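Local coordinates for guanine nucleotide exchange protein (Legionella pneumophila, PDB 1XSZ) that probably acts as a guanine nucleotide exchange factor for ADP-ribosylation factor, its Sec7 domain carrying a C-terminal cap over the active site, at residues 103-108 against 276-281; 206-211 against 293-298; 220-225 against 259-264. All blocks are in the same frame, centred on the assembly; numbering follows the deposited sequence. Where two conformers were deposited one is given.

Contact 1 (103-108 against 276-281); sequences PGEAQK and TIQVYT
The Y280 ring meets segment 103-108 at its hydroxyl edge, where the backbone N of A106 and the side-chain OE1 of Q278 both lie in its plane; the guanidinium of R295 makes a cation-pi contact with the ring, and the ring of Y260 meets it with planes about 40° apart. A106 N donates to Y280 OH at 2.9 Å, with 162° at the hydrogen. Y280 OH in turn donates to Q278 OE1 over 2.7 Å, reaching it in the carbonyl plane, so two bonds grip the phenol oxygen and fix its proton. CB of A106 rests 4.2 Å from Y280 CE2. This is a domain interface: the first turn of helix 106-123 of the Sec7 domain, with E105 at its N-cap position, is set against strand 274-280 of the capping domain. The carboxylate of E105 and the amide of Q278 are nearly coplanar, although their side chains cross at about a right angle. Q278 NE2 gives a fairly straight bond to the anti side of E105 OE1 at 2.9 Å, and Q299 also binds this oxygen. On the syn side of E105 OE2 sits K108 NZ, 2.8 Å away in a salt bridge; K108 NZ makes another with D62. Q278 keeps CG beside its backbone N (chi1 -57°) and runs extended, which carries the amide out to E105. A water 2.9 Å from Q278 OE1 joins that oxygen to Q107 N.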
loop_
_atom_site.group_PDB
_atom_site.type_symbol
_atom_site.label_atom_id
_atom_site.label_comp_id
_atom_site.label_asym_id
_atom_site.label_seq_id
_atom_site.Cartn_x
_atom_site.Cartn_y
_atom_site.Cartn_z
ATOM N N PRO A 103 3.059 -4.479 0.273
ATOM C CA PRO A 103 2.966 -3.266 1.086
ATOM C C PRO A 103 1.910 -3.487 2.169
ATOM O O PRO A 103 0.992 -4.291 1.996
ATOM C CB PRO A 103 2.551 -2.199 0.074
ATOM C CG PRO A 103 1.844 -2.987 -1.000
ATOM C CD PRO A 103 2.706 -4.208 -1.132
ATOM N N GLY A 104 2.047 -2.785 3.290
ATOM C CA GLY A 104 1.088 -2.930 4.371
ATOM C C GLY A 104 0.088 -1.790 4.366
ATOM O O GLY A 104 -0.521 -1.485 5.390
ATOM N N GLU A 105 -0.082 -1.167 3.204
ATOM C CA GLU A 105 -0.997 -0.042 3.030
ATOM C C GLU A 105 -2.097 -0.440 2.057
ATOM O O GLU A 105 -1.820 -0.943 0.970
ATOM C CB GLU A 105 -0.231 1.161 2.494
ATOM C CG GLU A 105 0.887 1.621 3.423
ATOM C CD GLU A 105 1.858 2.539 2.724
ATOM O OE1 GLU A 105 1.479 3.679 2.401
ATOM O OE2 GLU A 105 3.006 2.110 2.481
ATOM N N ALA A 106 -3.338 -0.175 2.446
ATOM C CA ALA A 106 -4.508 -0.541 1.659
ATOM C C ALA A 106 -4.533 -0.128 0.193
ATOM O O ALA A 106 -4.799 -0.962 -0.679
ATOM C CB ALA A 106 -5.763 -0.032 2.351
ATOM N N GLN A 107 -4.273 1.140 -0.100
ATOM C CA GLN A 107 -4.332 1.572 -1.490
ATOM C C GLN A 107 -3.264 0.935 -2.364
ATOM O O GLN A 107 -3.494 0.696 -3.551
ATOM C CB GLN A 107 -4.273 3.097 -1.584
ATOM C CG GLN A 107 -5.508 3.775 -0.994
ATOM C CD GLN A 107 -5.576 5.260 -1.294
ATOM O OE1 GLN A 107 -6.518 5.942 -0.885
ATOM N NE2 GLN A 107 -4.582 5.770 -2.011
ATOM N N LYS A 108 -2.103 0.645 -1.782
ATOM C CA LYS A 108 -1.025 0.018 -2.537
ATOM C C LYS A 108 -1.377 -1.437 -2.826
ATOM O O LYS A 108 -1.160 -1.931 -3.938
ATOM C CB LYS A 108 0.288 0.126 -1.760
ATOM C CG LYS A 108 0.827 1.543 -1.731
ATOM C CD LYS A 108 2.102 1.647 -0.909
ATOM C CE LYS A 108 2.646 3.061 -0.947
ATOM N NZ LYS A 108 3.782 3.224 0.010
ATOM N N THR A 276 -0.097 12.802 3.660
ATOM C CA THR A 276 -1.235 11.901 3.744
ATOM C C THR A 276 -1.218 11.216 5.102
ATOM O O THR A 276 -0.151 10.956 5.680
ATOM C CB THR A 276 -1.218 10.819 2.648
ATOM O OG1 THR A 276 0.019 10.103 2.699
ATOM C CG2 THR A 276 -1.404 11.446 1.277
ATOM N N ILE A 277 -2.407 10.937 5.617
ATOM C CA ILE A 277 -2.545 10.283 6.902
ATOM C C ILE A 277 -3.515 9.125 6.745
ATOM O O ILE A 277 -4.694 9.323 6.442
ATOM C CB ILE A 277 -3.080 11.260 7.974
ATOM C CG1 ILE A 277 -2.147 12.469 8.095
ATOM C CG2 ILE A 277 -3.211 10.544 9.306
ATOM C CD1 ILE A 277 -2.619 13.502 9.107
ATOM N N GLN A 278 -3.005 7.911 6.920
ATOM C CA GLN A 278 -3.815 6.704 6.813
ATOM C C GLN A 278 -4.167 6.206 8.201
ATOM O O GLN A 278 -3.331 6.226 9.103
ATOM C CB GLN A 278 -3.039 5.603 6.093
ATOM C CG GLN A 278 -2.546 5.963 4.721
ATOM C CD GLN A 278 -1.615 4.903 4.177
ATOM O OE1 GLN A 278 -1.972 3.727 4.110
ATOM N NE2 GLN A 278 -0.417 5.312 3.791
ATOM N N VAL A 279 -5.392 5.728 8.366
ATOM C CA VAL A 279 -5.838 5.213 9.646
ATOM C C VAL A 279 -6.312 3.769 9.513
ATOM O O VAL A 279 -7.044 3.434 8.580
ATOM C CB VAL A 279 -6.995 6.070 10.215
ATOM C CG1 VAL A 279 -7.496 5.471 11.512
ATOM C CG2 VAL A 279 -6.521 7.499 10.439
ATOM N N TYR A 280 -5.878 2.924 10.441
ATOM C CA TYR A 280 -6.272 1.521 10.471
ATOM C C TYR A 280 -6.694 1.146 11.885
ATOM O O TYR A 280 -6.022 1.504 12.846
ATOM C CB TYR A 280 -5.113 0.591 10.074
ATOM C CG TYR A 280 -4.581 0.798 8.683
ATOM C CD1 TYR A 280 -3.724 1.854 8.397
ATOM C CD2 TYR A 280 -4.972 -0.040 7.634
ATOM C CE1 TYR A 280 -3.272 2.082 7.103
ATOM C CE2 TYR A 280 -4.527 0.177 6.339
ATOM C CZ TYR A 280 -3.682 1.241 6.077
ATOM O OH TYR A 280 -3.271 1.488 4.792
ATOM N N THR A 281 -7.813 0.445 12.016
ATOM C CA THR A 281 -8.264 -0.023 13.318
ATOM C C THR A 281 -8.507 -1.515 13.145
ATOM O O THR A 281 -9.122 -1.956 12.168
ATOM C CB THR A 281 -9.543 0.703 13.813
ATOM O OG1 THR A 281 -10.602 0.534 12.870
ATOM C CG2 THR A 281 -9.265 2.178 14.002
HETATM O O HOH W 1 -3.268 3.364 1.579
#

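Contact 2 (206-211 against 293-298); sequences ELTSTT and QPRVII
L207 and V296 form an antiparallel hydrogen-bonded pair in which each backbone N donates to the other's O at 2.9 Å, and the two strands run at 169° to one another. They are neighbours in the antiparallel sheet of the capping domain, with E206 and I297 as the adjoining non-hydrogen-bonded pair. On the face carrying L207 and V296, L207 CD1 lies 4.2 Å from V296 CB and 4.0 Å from I298 CD1. On the other face, in the conformer described, E206 reaches diagonally to R295 in a salt bridge. The glutamate chain is there fully extended, with CG opposite the backbone N, while R295 bends midway along its chain and brings NE up to E206 OE1, 3.0 Å away. That oxygen lies in the guanidinium plane, but NE approaches it from above the carboxylate plane, the two planes being 64° apart. N323 binds E206 OE2 and G104 O accepts from R295 NH2, so both charged groups have further partners. Past the paired strands, the amide of Q293 packs along the backbone of S209, whose OG accepts from T211 N in an ST turn. T208 OG1 donates to P294 O at 2.7 Å, tilted 30° from the carbonyl plane.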
loop_
_atom_site.group_PDB
_atom_site.type_symbol
_atom_site.label_atom_id
_atom_site.label_comp_id
_atom_site.label_asym_id
_atom_site.label_seq_id
_atom_site.Cartn_x
_atom_site.Cartn_y
_atom_site.Cartn_z
ATOM N N GLU A 206 5.070 5.879 11.383
ATOM C CA GLU A 206 3.983 5.008 11.782
ATOM C C GLU A 206 3.833 5.049 13.285
ATOM O O GLU A 206 4.811 4.889 14.019
ATOM C CB GLU A 206 4.202 3.550 11.369
ATOM C CG GLU A 206 2.989 2.690 11.744
ATOM C CD GLU A 206 3.147 1.212 11.442
ATOM O OE1 GLU A 206 2.147 0.481 11.606
ATOM O OE2 GLU A 206 4.253 0.781 11.056
ATOM N N LEU A 207 2.610 5.306 13.731
ATOM C CA LEU A 207 2.293 5.301 15.142
ATOM C C LEU A 207 1.399 4.080 15.307
ATOM O O LEU A 207 0.432 3.892 14.557
ATOM C CB LEU A 207 1.529 6.564 15.549
ATOM C CG LEU A 207 2.294 7.881 15.391
ATOM C CD1 LEU A 207 1.961 8.510 14.045
ATOM C CD2 LEU A 207 1.935 8.835 16.529
ATOM N N THR A 208 1.728 3.227 16.262
ATOM C CA THR A 208 0.926 2.046 16.508
ATOM C C THR A 208 1.283 1.491 17.869
ATOM O O THR A 208 2.460 1.300 18.184
ATOM C CB THR A 208 1.142 0.970 15.408
ATOM O OG1 THR A 208 0.300 -0.153 15.690
ATOM C CG2 THR A 208 2.599 0.507 15.349
ATOM N N SER A 209 0.266 1.249 18.687
ATOM C CA SER A 209 0.495 0.728 20.026
ATOM C C SER A 209 -0.809 0.259 20.636
ATOM O O SER A 209 -1.889 0.484 20.082
ATOM C CB SER A 209 1.094 1.807 20.932
ATOM O OG SER A 209 0.077 2.683 21.390
ATOM N N THR A 210 -0.694 -0.376 21.798
ATOM C CA THR A 210 -1.843 -0.893 22.524
ATOM C C THR A 210 -2.579 0.213 23.275
ATOM O O THR A 210 -3.632 -0.033 23.865
ATOM C CB THR A 210 -1.405 -1.963 23.537
ATOM O OG1 THR A 210 -0.369 -1.425 24.370
ATOM C CG2 THR A 210 -0.882 -3.196 22.822
ATOM N N THR A 211 -2.029 1.425 23.250
ATOM C CA THR A 211 -2.643 2.559 23.936
ATOM C C THR A 211 -2.963 3.738 23.016
ATOM O O THR A 211 -3.495 4.753 23.465
ATOM C CB THR A 211 -1.743 3.070 25.086
ATOM O OG1 THR A 211 -0.427 3.337 24.587
ATOM C CG2 THR A 211 -1.662 2.035 26.197
ATOM N N GLN A 293 -3.339 -3.998 16.847
ATOM C CA GLN A 293 -3.204 -2.588 17.188
ATOM C C GLN A 293 -3.618 -1.625 16.092
ATOM O O GLN A 293 -3.464 -1.912 14.908
ATOM C CB GLN A 293 -1.746 -2.267 17.542
ATOM C CG GLN A 293 -1.171 -3.081 18.674
ATOM C CD GLN A 293 0.327 -2.896 18.836
ATOM O OE1 GLN A 293 0.958 -2.083 18.149
ATOM N NE2 GLN A 293 0.904 -3.652 19.753
ATOM N N PRO A 294 -4.169 -0.465 16.476
ATOM C CA PRO A 294 -4.559 0.517 15.469
ATOM C C PRO A 294 -3.249 1.085 14.919
ATOM O O PRO A 294 -2.195 0.975 15.563
ATOM C CB PRO A 294 -5.344 1.550 16.276
ATOM C CG PRO A 294 -4.726 1.455 17.633
ATOM C CD PRO A 294 -4.572 -0.029 17.824
ATOM N N ARG A 295 -3.306 1.688 13.740
ATOM C CA ARG A 295 -2.116 2.255 13.129
ATOM C C ARG A 295 -2.438 3.570 12.458
ATOM O O ARG A 295 -3.538 3.750 11.938
ATOM C CB ARG A 295 -1.565 1.324 12.046
ATOM C CG ARG A 295 -1.296 -0.101 12.465
ATOM C CD ARG A 295 -1.333 -1.011 11.245
ATOM N NE ARG A 295 -0.311 -0.669 10.258
ATOM C CZ ARG A 295 -0.390 -0.979 8.967
ATOM N NH1 ARG A 295 -1.449 -1.625 8.503
ATOM N NH2 ARG A 295 0.601 -0.662 8.145
ATOM N N VAL A 296 -1.477 4.484 12.473
ATOM C CA VAL A 296 -1.602 5.750 11.778
ATOM C C VAL A 296 -0.299 5.868 10.992
ATOM O O VAL A 296 0.788 5.749 11.562
ATOM C CB VAL A 296 -1.743 6.945 12.742
ATOM C CG1 VAL A 296 -1.737 8.248 11.947
ATOM C CG2 VAL A 296 -3.040 6.818 13.548
ATOM N N ILE A 297 -0.407 6.058 9.683
ATOM C CA ILE A 297 0.760 6.185 8.821
ATOM C C ILE A 297 0.718 7.573 8.196
ATOM O O ILE A 297 -0.247 7.925 7.510
ATOM C CB ILE A 297 0.767 5.104 7.709
ATOM C CG1 ILE A 297 0.799 3.706 8.340
ATOM C CG2 ILE A 297 1.972 5.305 6.803
ATOM C CD1 ILE A 297 0.706 2.563 7.338
ATOM N N ILE A 298 1.765 8.356 8.439
ATOM C CA ILE A 298 1.859 9.724 7.942
ATOM C C ILE A 298 3.017 9.839 6.967
ATOM O O ILE A 298 4.154 9.509 7.307
ATOM C CB ILE A 298 2.076 10.706 9.116
ATOM C CG1 ILE A 298 0.939 10.546 10.128
ATOM C CG2 ILE A 298 2.151 12.132 8.603
ATOM C CD1 ILE A 298 1.092 11.394 11.383
HETATM O O HOH W 2 3.493 -0.918 8.367
#

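Contact 3 (220-225 against 259-264); sequences KLDSFL and GYKGTI
I264 fills the apolar centre, its CD1 touching both L221 and F224 of helix 216-224. L221 CD1 is only 3.4 Å from I264 CD1, tighter than ordinary van der Waals contact, as the two chains slide past each other in opposite directions. I264 CD1 also meets the F224 ring obliquely, 3.7 Å from F224 CD1. L225 comes in beside them: its CG stands opposite the carbonyl carbon (chi1 -70°), and the two methyls divide the work, CD2 packing on I264 CG1 at 3.7 Å while CD1 sits at the same distance from K261 CB. Helix packed on sheet is the principle here. The axes of 220-224 and 260-264 cross at 88°, 9.8 Å apart at their closest. V247 of strand 243-248 and I277 and V279 of strand 274-280 extend the apolar layer of the capping domain, and T245 also touches F224 and I264. At the border K261 bends at chi3 (67°), crossing D222 at about a right angle, and its NZ donates to the syn lone pair of D222 OD1 at 2.7 Å. The other carboxylate oxygen, D222 OD2, accepts from a water that also makes a weak bond to K261 NZ. A short charged pair with water alongside, next to a close-packed hydrocarbon centre, implies that burial of hydrocarbon probably does most to join helix to sheet, with the charged pair adding at the partly exposed border.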
loop_
_atom_site.group_PDB
_atom_site.type_symbol
_atom_site.label_atom_id
_atom_site.label_comp_id
_atom_site.label_asym_id
_atom_site.label_seq_id
_atom_site.Cartn_x
_atom_site.Cartn_y
_atom_site.Cartn_z
ATOM N N LYS A 220 -9.561 12.362 17.838
ATOM C CA LYS A 220 -10.021 13.453 16.985
ATOM C C LYS A 220 -9.809 13.105 15.515
ATOM O O LYS A 220 -10.631 13.428 14.656
ATOM C CB LYS A 220 -9.279 14.750 17.318
ATOM C CG LYS A 220 -9.640 15.346 18.672
ATOM C CD LYS A 220 -8.887 16.647 18.911
ATOM C CE LYS A 220 -9.306 17.303 20.220
ATOM N NZ LYS A 220 -9.039 16.429 21.395
ATOM N N LEU A 221 -8.696 12.436 15.231
ATOM C CA LEU A 221 -8.377 12.039 13.867
ATOM C C LEU A 221 -9.389 11.018 13.357
ATOM O O LEU A 221 -9.873 11.109 12.229
ATOM C CB LEU A 221 -6.975 11.433 13.819
ATOM C CG LEU A 221 -6.514 10.906 12.461
ATOM C CD1 LEU A 221 -6.461 12.038 11.456
ATOM C CD2 LEU A 221 -5.142 10.268 12.615
ATOM N N ASP A 222 -9.701 10.048 14.207
ATOM C CA ASP A 222 -10.645 8.999 13.858
ATOM C C ASP A 222 -12.011 9.604 13.531
ATOM O O ASP A 222 -12.640 9.237 12.535
ATOM C CB ASP A 222 -10.743 8.002 15.019
ATOM C CG ASP A 222 -11.528 6.759 14.660
ATOM O OD1 ASP A 222 -11.548 6.389 13.468
ATOM O OD2 ASP A 222 -12.113 6.144 15.576
ATOM N N SER A 223 -12.457 10.539 14.366
ATOM C CA SER A 223 -13.744 11.194 14.163
ATOM C C SER A 223 -13.743 12.056 12.905
ATOM O O SER A 223 -14.749 12.144 12.199
ATOM C CB SER A 223 -14.086 12.062 15.377
ATOM O OG SER A 223 -15.312 12.745 15.185
ATOM N N PHE A 224 -12.608 12.686 12.625
ATOM C CA PHE A 224 -12.471 13.545 11.457
ATOM C C PHE A 224 -12.776 12.818 10.150
ATOM O O PHE A 224 -13.232 13.428 9.186
ATOM C CB PHE A 224 -11.060 14.141 11.420
ATOM C CG PHE A 224 -10.868 15.187 10.361
ATOM C CD1 PHE A 224 -10.497 14.834 9.067
ATOM C CD2 PHE A 224 -11.071 16.533 10.654
ATOM C CE1 PHE A 224 -10.330 15.802 8.083
ATOM C CE2 PHE A 224 -10.908 17.508 9.678
ATOM C CZ PHE A 224 -10.536 17.147 8.391
ATOM N N LEU A 225 -12.525 11.511 10.121
ATOM C CA LEU A 225 -12.769 10.713 8.925
ATOM C C LEU A 225 -14.199 10.818 8.398
ATOM O O LEU A 225 -14.424 10.770 7.189
ATOM C CB LEU A 225 -12.431 9.247 9.196
ATOM C CG LEU A 225 -10.938 8.958 9.357
ATOM C CD1 LEU A 225 -10.740 7.525 9.804
ATOM C CD2 LEU A 225 -10.225 9.213 8.041
ATOM N N GLY A 259 -8.261 -3.421 7.974
ATOM C CA GLY A 259 -8.709 -2.546 9.051
ATOM C C GLY A 259 -8.683 -1.086 8.623
ATOM O O GLY A 259 -8.911 -0.177 9.418
ATOM N N TYR A 260 -8.418 -0.861 7.344
ATOM C CA TYR A 260 -8.334 0.471 6.763
ATOM C C TYR A 260 -9.602 1.285 7.008
ATOM O O TYR A 260 -10.719 0.793 6.794
ATOM C CB TYR A 260 -8.081 0.321 5.259
ATOM C CG TYR A 260 -7.868 1.591 4.468
ATOM C CD1 TYR A 260 -6.932 2.555 4.860
ATOM C CD2 TYR A 260 -8.547 1.788 3.262
ATOM C CE1 TYR A 260 -6.678 3.675 4.059
ATOM C CE2 TYR A 260 -8.301 2.890 2.465
ATOM C CZ TYR A 260 -7.371 3.832 2.859
ATOM O OH TYR A 260 -7.142 4.920 2.054
ATOM N N LYS A 261 -9.419 2.527 7.450
ATOM C CA LYS A 261 -10.534 3.433 7.709
ATOM C C LYS A 261 -10.483 4.661 6.803
ATOM O O LYS A 261 -11.327 5.555 6.910
ATOM C CB LYS A 261 -10.545 3.876 9.176
ATOM C CG LYS A 261 -10.763 2.744 10.161
ATOM C CD LYS A 261 -11.203 3.258 11.523
ATOM C CE LYS A 261 -12.587 3.890 11.448
ATOM N NZ LYS A 261 -13.070 4.323 12.788
ATOM N N GLY A 262 -9.492 4.710 5.916
ATOM C CA GLY A 262 -9.372 5.829 5.000
ATOM C C GLY A 262 -8.071 6.607 5.079
ATOM O O GLY A 262 -7.262 6.412 5.998
ATOM N N THR A 263 -7.872 7.488 4.104
ATOM C CA THR A 263 -6.689 8.334 4.027
ATOM C C THR A 263 -7.102 9.795 3.910
ATOM O O THR A 263 -7.963 10.146 3.100
ATOM C CB THR A 263 -5.825 7.986 2.803
ATOM O OG1 THR A 263 -5.386 6.629 2.905
ATOM C CG2 THR A 263 -4.610 8.904 2.722
ATOM N N ILE A 264 -6.491 10.638 4.730
ATOM C CA ILE A 264 -6.766 12.067 4.706
ATOM C C ILE A 264 -5.575 12.721 4.026
ATOM O O ILE A 264 -4.427 12.438 4.375
ATOM C CB ILE A 264 -6.885 12.642 6.132
ATOM C CG1 ILE A 264 -7.971 11.896 6.907
ATOM C CG2 ILE A 264 -7.184 14.142 6.069
ATOM C CD1 ILE A 264 -7.972 12.182 8.391
HETATM O O HOH W 3 -11.890 3.471 15.871
#

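All three contacts meet in one antiparallel sheet of the capping domain. Strand 274-280 of contact 1 lies between strand 295-300 of contact 2 and strand 260-268 of contact 3, bonded to the first through Y280 O and R295 N (2.9 Å) and to the second through K261 N and V279 O (2.8 Å). Their centres are 10 to 12 Å apart. Contact 1 puts the Sec7 domain against one face of this sheet, and contact 3 puts helix 216-224 against the other, where L221 CD2 also reaches V296 CG1 of contact 2 at 4.0 Å. Contact 1 alone joins the two domains, which fits a cap over the active site.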